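Local atomic coordinates of DNA polymerase III subunit beta (Deinococcus radiodurans, PDB entry 4TRT), a protein that probably encircles DNA as a ring-shaped head-to-tail homodimer, a sliding clamp that tethers DNA polymerases and other proteins and makes them processive. Residues 124-129 with 210-215; 187-192 with 228-233. One frame throughout, in Å; residues are numbered along the deposited sequence.

Interaction 1: residues 124-129 with 210-215; sequences ADVSLD and FTYGDG
Asp125 lays its carboxylate almost parallel to the ring of Tyr212, the two planes 8° apart, with Asp125 CB 3.5 Å from Tyr212 CD2. Because its CG stands anti to its own carbonyl carbon (chi1 -69°), OD2 can take the backbone N-H of Tyr212 through its anti lone pair, Tyr212 N to Asp125 OD2 being 2.9 Å; Gln123 holds OD1. The hydroxyl of the same ring bonds to Lys187 N; Val126 CG2 is modelled so close to this end that its exact placement is doubtful. The buried part of the contact gathers round Phe210, where Val126 CG2 lies 3.9 Å from Phe210 CB and Leu128 CD2 meets Phe210 CZ, with Leu133 and Leu158 adding cover. By contrast, Ala124 is exposed and turns its methyl away, and beyond Tyr212 the chain leaves 124-129 altogether. Replacing Tyr212 by an alanine would probably leave Asp125 without the ring its CB and carboxylate lie beside, and Lys187 N without its hydroxyl mate. Phe210 N binds Val126 O at 2.9 Å, while Phe210 O receives Asp125 N at 2.9 Å and, weakly, Val126 N at 3.4 Å. Two residues thus face one: a classic beta bulge on the outermost strand of an antiparallel clamp-domain sheet.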
loop_
_atom_site.group_PDB
_atom_site.type_symbol
_atom_site.label_atom_id
_atom_site.label_comp_id
_atom_site.label_asym_id
_atom_site.label_seq_id
_atom_site.Cartn_x
_atom_site.Cartn_y
_atom_site.Cartn_z
ATOM N N ALA A 124 38.688 9.978 7.793
ATOM C CA ALA A 124 38.414 9.139 6.629
ATOM C C ALA A 124 39.336 7.923 6.608
ATOM O O ALA A 124 40.383 7.960 5.980
ATOM C CB ALA A 124 38.581 9.952 5.351
ATOM N N ASP A 125 38.936 6.850 7.287
ATOM C CA ASP A 125 39.755 5.633 7.367
ATOM C C ASP A 125 39.662 4.800 6.086
ATOM O O ASP A 125 40.665 4.276 5.612
ATOM C CB ASP A 125 39.363 4.785 8.583
ATOM C CG ASP A 125 39.737 5.447 9.901
ATOM O OD1 ASP A 125 40.859 5.993 9.998
ATOM O OD2 ASP A 125 38.906 5.425 10.838
ATOM N N VAL A 126 38.460 4.673 5.540
ATOM C CA VAL A 126 38.255 4.033 4.242
ATOM C C VAL A 126 37.300 4.884 3.430
ATOM O O VAL A 126 36.500 5.637 3.984
ATOM C CB VAL A 126 37.627 2.622 4.354
ATOM C CG1 VAL A 126 38.212 1.690 3.299
ATOM C CG2 VAL A 126 37.834 2.042 5.734
ATOM N N SER A 127 37.386 4.744 2.116
ATOM C CA SER A 127 36.500 5.420 1.184
ATOM C C SER A 127 36.031 4.419 0.130
ATOM O O SER A 127 36.841 3.719 -0.461
ATOM C CB SER A 127 37.246 6.578 0.532
ATOM O OG SER A 127 36.441 7.251 -0.416
ATOM N N LEU A 128 34.723 4.322 -0.079
ATOM C CA LEU A 128 34.181 3.507 -1.177
ATOM C C LEU A 128 33.004 4.224 -1.828
ATOM O O LEU A 128 32.607 5.303 -1.390
ATOM C CB LEU A 128 33.755 2.107 -0.689
ATOM C CG LEU A 128 33.110 2.055 0.683
ATOM C CD1 LEU A 128 31.665 2.504 0.561
ATOM C CD2 LEU A 128 33.192 0.661 1.288
ATOM N N ASP A 129 32.456 3.637 -2.884
ATOM C CA ASP A 129 31.267 4.203 -3.512
ATOM C C ASP A 129 29.999 3.732 -2.792
ATOM O O ASP A 129 29.750 2.531 -2.694
ATOM C CB ASP A 129 31.177 3.838 -4.985
ATOM C CG ASP A 129 30.006 4.518 -5.664
ATOM O OD1 ASP A 129 30.162 5.676 -6.117
ATOM O OD2 ASP A 129 28.924 3.910 -5.713
ATOM N N PHE A 210 34.198 5.805 5.796
ATOM C CA PHE A 210 34.094 5.089 7.074
ATOM C C PHE A 210 35.071 5.684 8.080
ATOM O O PHE A 210 36.245 5.905 7.758
ATOM C CB PHE A 210 34.470 3.609 6.916
ATOM C CG PHE A 210 33.461 2.763 6.191
ATOM C CD1 PHE A 210 32.329 3.295 5.593
ATOM C CD2 PHE A 210 33.681 1.393 6.088
ATOM C CE1 PHE A 210 31.435 2.477 4.927
ATOM C CE2 PHE A 210 32.792 0.573 5.426
ATOM C CZ PHE A 210 31.659 1.113 4.852
ATOM N N THR A 211 34.591 5.926 9.293
ATOM C CA THR A 211 35.447 6.253 10.420
ATOM C C THR A 211 35.280 5.130 11.437
ATOM O O THR A 211 34.176 4.926 11.954
ATOM C CB THR A 211 35.040 7.582 11.093
ATOM O OG1 THR A 211 34.989 8.627 10.114
ATOM C CG2 THR A 211 36.025 7.943 12.201
ATOM N N TYR A 212 36.371 4.422 11.732
ATOM C CA TYR A 212 36.355 3.326 12.706
ATOM C C TYR A 212 36.320 3.870 14.124
ATOM O O TYR A 212 36.989 4.846 14.434
ATOM C CB TYR A 212 37.603 2.455 12.563
ATOM C CG TYR A 212 37.773 1.829 11.208
ATOM C CD1 TYR A 212 36.726 1.133 10.613
ATOM C CD2 TYR A 212 38.982 1.914 10.524
ATOM C CE1 TYR A 212 36.879 0.549 9.373
ATOM C CE2 TYR A 212 39.147 1.332 9.282
ATOM C CZ TYR A 212 38.092 0.649 8.713
ATOM O OH TYR A 212 38.240 0.054 7.488
ATOM N N GLY A 213 35.534 3.233 14.980
ATOM C CA GLY A 213 35.482 3.590 16.387
ATOM C C GLY A 213 35.583 2.344 17.227
ATOM O O GLY A 213 35.813 1.254 16.705
ATOM N N ASP A 214 35.402 2.496 18.532
ATOM C CA ASP A 214 35.460 1.360 19.447
ATOM C C ASP A 214 34.093 0.681 19.473
ATOM O O ASP A 214 33.149 1.205 20.050
ATOM C CB ASP A 214 35.857 1.835 20.850
ATOM C CG ASP A 214 35.977 0.698 21.845
ATOM O OD1 ASP A 214 36.042 -0.478 21.434
ATOM O OD2 ASP A 214 36.027 0.984 23.050
ATOM N N GLY A 215 33.998 -0.482 18.840
ATOM C CA GLY A 215 32.734 -1.204 18.721
ATOM C C GLY A 215 31.673 -0.472 17.901
ATOM O O GLY A 215 30.488 -0.768 18.014
#

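Interaction 2: residues 187-192 with 228-233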
loop_
_atom_site.group_PDB
_atom_site.type_symbol
_atom_site.label_atom_id
_atom_site.label_comp_id
_atom_site.label_asym_id
_atom_site.label_seq_id
_atom_site.Cartn_x
_atom_site.Cartn_y
_atom_site.Cartn_z
ATOM N N LYS A 187 39.693 -2.592 7.341
ATOM C CA LYS A 187 39.562 -3.788 8.166
ATOM C C LYS A 187 38.194 -4.450 8.031
ATOM O O LYS A 187 37.205 -3.809 7.673
ATOM C CB LYS A 187 39.897 -3.510 9.633
ATOM C CG LYS A 187 38.932 -2.610 10.376
ATOM C CD LYS A 187 39.278 -2.562 11.854
ATOM C CE LYS A 187 38.221 -1.819 12.644
ATOM N NZ LYS A 187 38.633 -1.720 14.071
ATOM N N ASN A 188 38.160 -5.740 8.335
ATOM C CA ASN A 188 36.929 -6.489 8.291
ATOM C C ASN A 188 36.000 -6.049 9.411
ATOM O O ASN A 188 36.443 -5.824 10.542
ATOM C CB ASN A 188 37.181 -7.992 8.360
ATOM C CG ASN A 188 37.862 -8.526 7.116
ATOM O OD1 ASN A 188 38.263 -7.762 6.223
ATOM N ND2 ASN A 188 38.022 -9.835 7.063
ATOM N N LEU A 189 34.726 -5.911 9.058
ATOM C CA LEU A 189 33.674 -5.399 9.937
ATOM C C LEU A 189 32.480 -6.347 9.860
ATOM O O LEU A 189 32.272 -6.980 8.836
ATOM C CB LEU A 189 33.205 -4.021 9.454
ATOM C CG LEU A 189 34.242 -2.897 9.341
ATOM C CD1 LEU A 189 33.660 -1.717 8.589
ATOM C CD2 LEU A 189 34.739 -2.462 10.706
ATOM N N ILE A 190 31.720 -6.444 10.946
ATOM C CA ILE A 190 30.432 -7.118 10.939
ATOM C C ILE A 190 29.390 -6.106 11.395
ATOM O O ILE A 190 29.439 -5.627 12.529
ATOM C CB ILE A 190 30.384 -8.350 11.860
ATOM C CG1 ILE A 190 31.515 -9.334 11.497
ATOM C CG2 ILE A 190 29.004 -9.003 11.757
ATOM C CD1 ILE A 190 31.714 -10.451 12.500
ATOM N N ILE A 191 28.459 -5.780 10.495
ATOM C CA ILE A 191 27.455 -4.741 10.715
ATOM C C ILE A 191 26.099 -5.382 11.060
ATOM O O ILE A 191 25.633 -6.230 10.326
ATOM C CB ILE A 191 27.269 -3.876 9.440
ATOM C CG1 ILE A 191 28.611 -3.371 8.909
ATOM C CG2 ILE A 191 26.295 -2.724 9.685
ATOM C CD1 ILE A 191 29.303 -2.404 9.828
ATOM N N PRO A 192 25.452 -4.965 12.167
ATOM C CA PRO A 192 24.142 -5.542 12.493
ATOM C C PRO A 192 23.162 -5.381 11.329
ATOM O O PRO A 192 23.156 -4.327 10.683
ATOM C CB PRO A 192 23.701 -4.742 13.719
ATOM C CG PRO A 192 24.961 -4.242 14.324
ATOM C CD PRO A 192 25.880 -3.977 13.170
ATOM N N LEU A 228 26.661 3.680 13.922
ATOM C CA LEU A 228 26.092 2.362 14.168
ATOM C C LEU A 228 27.058 1.506 14.953
ATOM O O LEU A 228 28.265 1.769 14.964
ATOM C CB LEU A 228 25.750 1.650 12.875
ATOM C CG LEU A 228 26.879 1.597 11.841
ATOM C CD1 LEU A 228 27.063 0.211 11.236
ATOM C CD2 LEU A 228 26.630 2.643 10.757
ATOM N N LYS A 229 26.507 0.491 15.604
ATOM C CA LYS A 229 27.289 -0.446 16.373
ATOM C C LYS A 229 27.872 -1.466 15.424
ATOM O O LYS A 229 27.352 -1.669 14.335
ATOM C CB LYS A 229 26.415 -1.170 17.385
ATOM C CG LYS A 229 25.838 -0.273 18.454
ATOM C CD LYS A 229 24.901 -1.052 19.359
ATOM C CE LYS A 229 24.170 -0.122 20.309
ATOM N NZ LYS A 229 22.946 -0.803 20.810
ATOM N N LEU A 230 28.970 -2.088 15.832
ATOM C CA LEU A 230 29.560 -3.186 15.086
ATOM C C LEU A 230 29.527 -4.419 15.985
ATOM O O LEU A 230 29.655 -4.291 17.196
ATOM C CB LEU A 230 31.016 -2.871 14.735
ATOM C CG LEU A 230 31.281 -1.815 13.668
ATOM C CD1 LEU A 230 32.785 -1.594 13.512
ATOM C CD2 LEU A 230 30.627 -2.225 12.360
ATOM N N LEU A 231 29.383 -5.607 15.401
ATOM C CA LEU A 231 29.396 -6.844 16.195
ATOM C C LEU A 231 30.824 -7.320 16.409
ATOM O O LEU A 231 31.677 -7.172 15.528
ATOM C CB LEU A 231 28.578 -7.939 15.515
ATOM C CG LEU A 231 27.104 -7.613 15.241
ATOM C CD1 LEU A 231 26.386 -8.858 14.708
ATOM C CD2 LEU A 231 26.370 -7.084 16.464
ATOM N N ASP A 232 31.068 -7.877 17.591
ATOM C CA ASP A 232 32.353 -8.458 17.934
ATOM C C ASP A 232 32.465 -9.877 17.401
ATOM O O ASP A 232 31.477 -10.497 17.025
ATOM C CB ASP A 232 32.534 -8.489 19.453
ATOM C CG ASP A 232 33.046 -7.180 20.000
ATOM O OD1 ASP A 232 34.262 -6.922 19.857
ATOM O OD2 ASP A 232 32.247 -6.424 20.590
ATOM N N GLY A 233 33.683 -10.389 17.391
ATOM C CA GLY A 233 33.932 -11.761 16.966
ATOM C C GLY A 233 34.383 -11.815 15.526
ATOM O O GLY A 233 34.345 -10.821 14.815
HETATM O O HOH W 1 33.016 -5.673 13.452
#
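Ile190 lays its CG2 methyl over the base of Leu231, crossing it at about a right angle, with Ile190 CG2 3.9 Å from Leu231 CB and near its CD1 as well. Since CG2 stands anti to the backbone N (with CG1 at chi1 -55°), the other branch is left to run toward Gly233, where CD1 meets the carbonyl oxygen. A single direct backbone bond accompanies this overlap: Leu231 N gives its hydrogen to Ile190 O at 2.9 Å, nearly straight at 167°, and Leu230 CA adds a longer C-H...O contact to the same oxygen. A water supplies a second backbone link, accepting from Ile190 N at 2.9 Å and donating to Leu231 O, so the N-H and C=O of Ile190 are both linked to Leu231, one through water and one directly, although their chains run at a steep angle.

Farther along, Pro192 and Leu231 slide past each other in opposite directions, Pro192 CG coming 3.8 Å from Leu231 CD2. The proline ring also covers Lys229 O, with Pro192 CD at 3.0 Å from it; having no N-H, the proline cannot bond to this carbonyl, which is buried without a partner in the model. Lys229 itself leads its ammonium group away to a salt bridge with Glu51.

On the inner side the packing across the contact is mainly apolar. Ile191 CG2 presses on Leu228 CD1 at 3.4 Å, tighter than usual for two carbons, and Leu189 CD2 touches Leu230 CD1 at 3.5 Å. Leu217 meets Leu189, Ile191 and Leu230 from strand 216-220, and Val196 of helix 193-202 touches Ile191. Here the segment leaving strand 224-229 of one antiparallel sheet closes over edge strand 189-192 of another, joining two sheets around the apolar core of the central domain of a beta sliding clamp.

Overall arrangement
Read from the N terminus, the chain passes 124-129, then 187-192, 210-215 and 228-233, so the two contacts cross rather than nest. Interaction 1 closes a loop of 80 residues, from the strand that precedes helix 130-140 to strand 207-212, and stays within one sheet. Interaction 2 closes a shorter loop of 35 residues that includes helix 193-202, and joins that sheet to the one edged by strand 189-192. They touch directly: Gly215 O probably accepts a hydrogen bond from Leu230 N, and the side chain of Lys187 makes a cation-pi contact with the ring of Tyr212. Leu189 packs against both Phe210 and Tyr212, so the two contacts share one domain core.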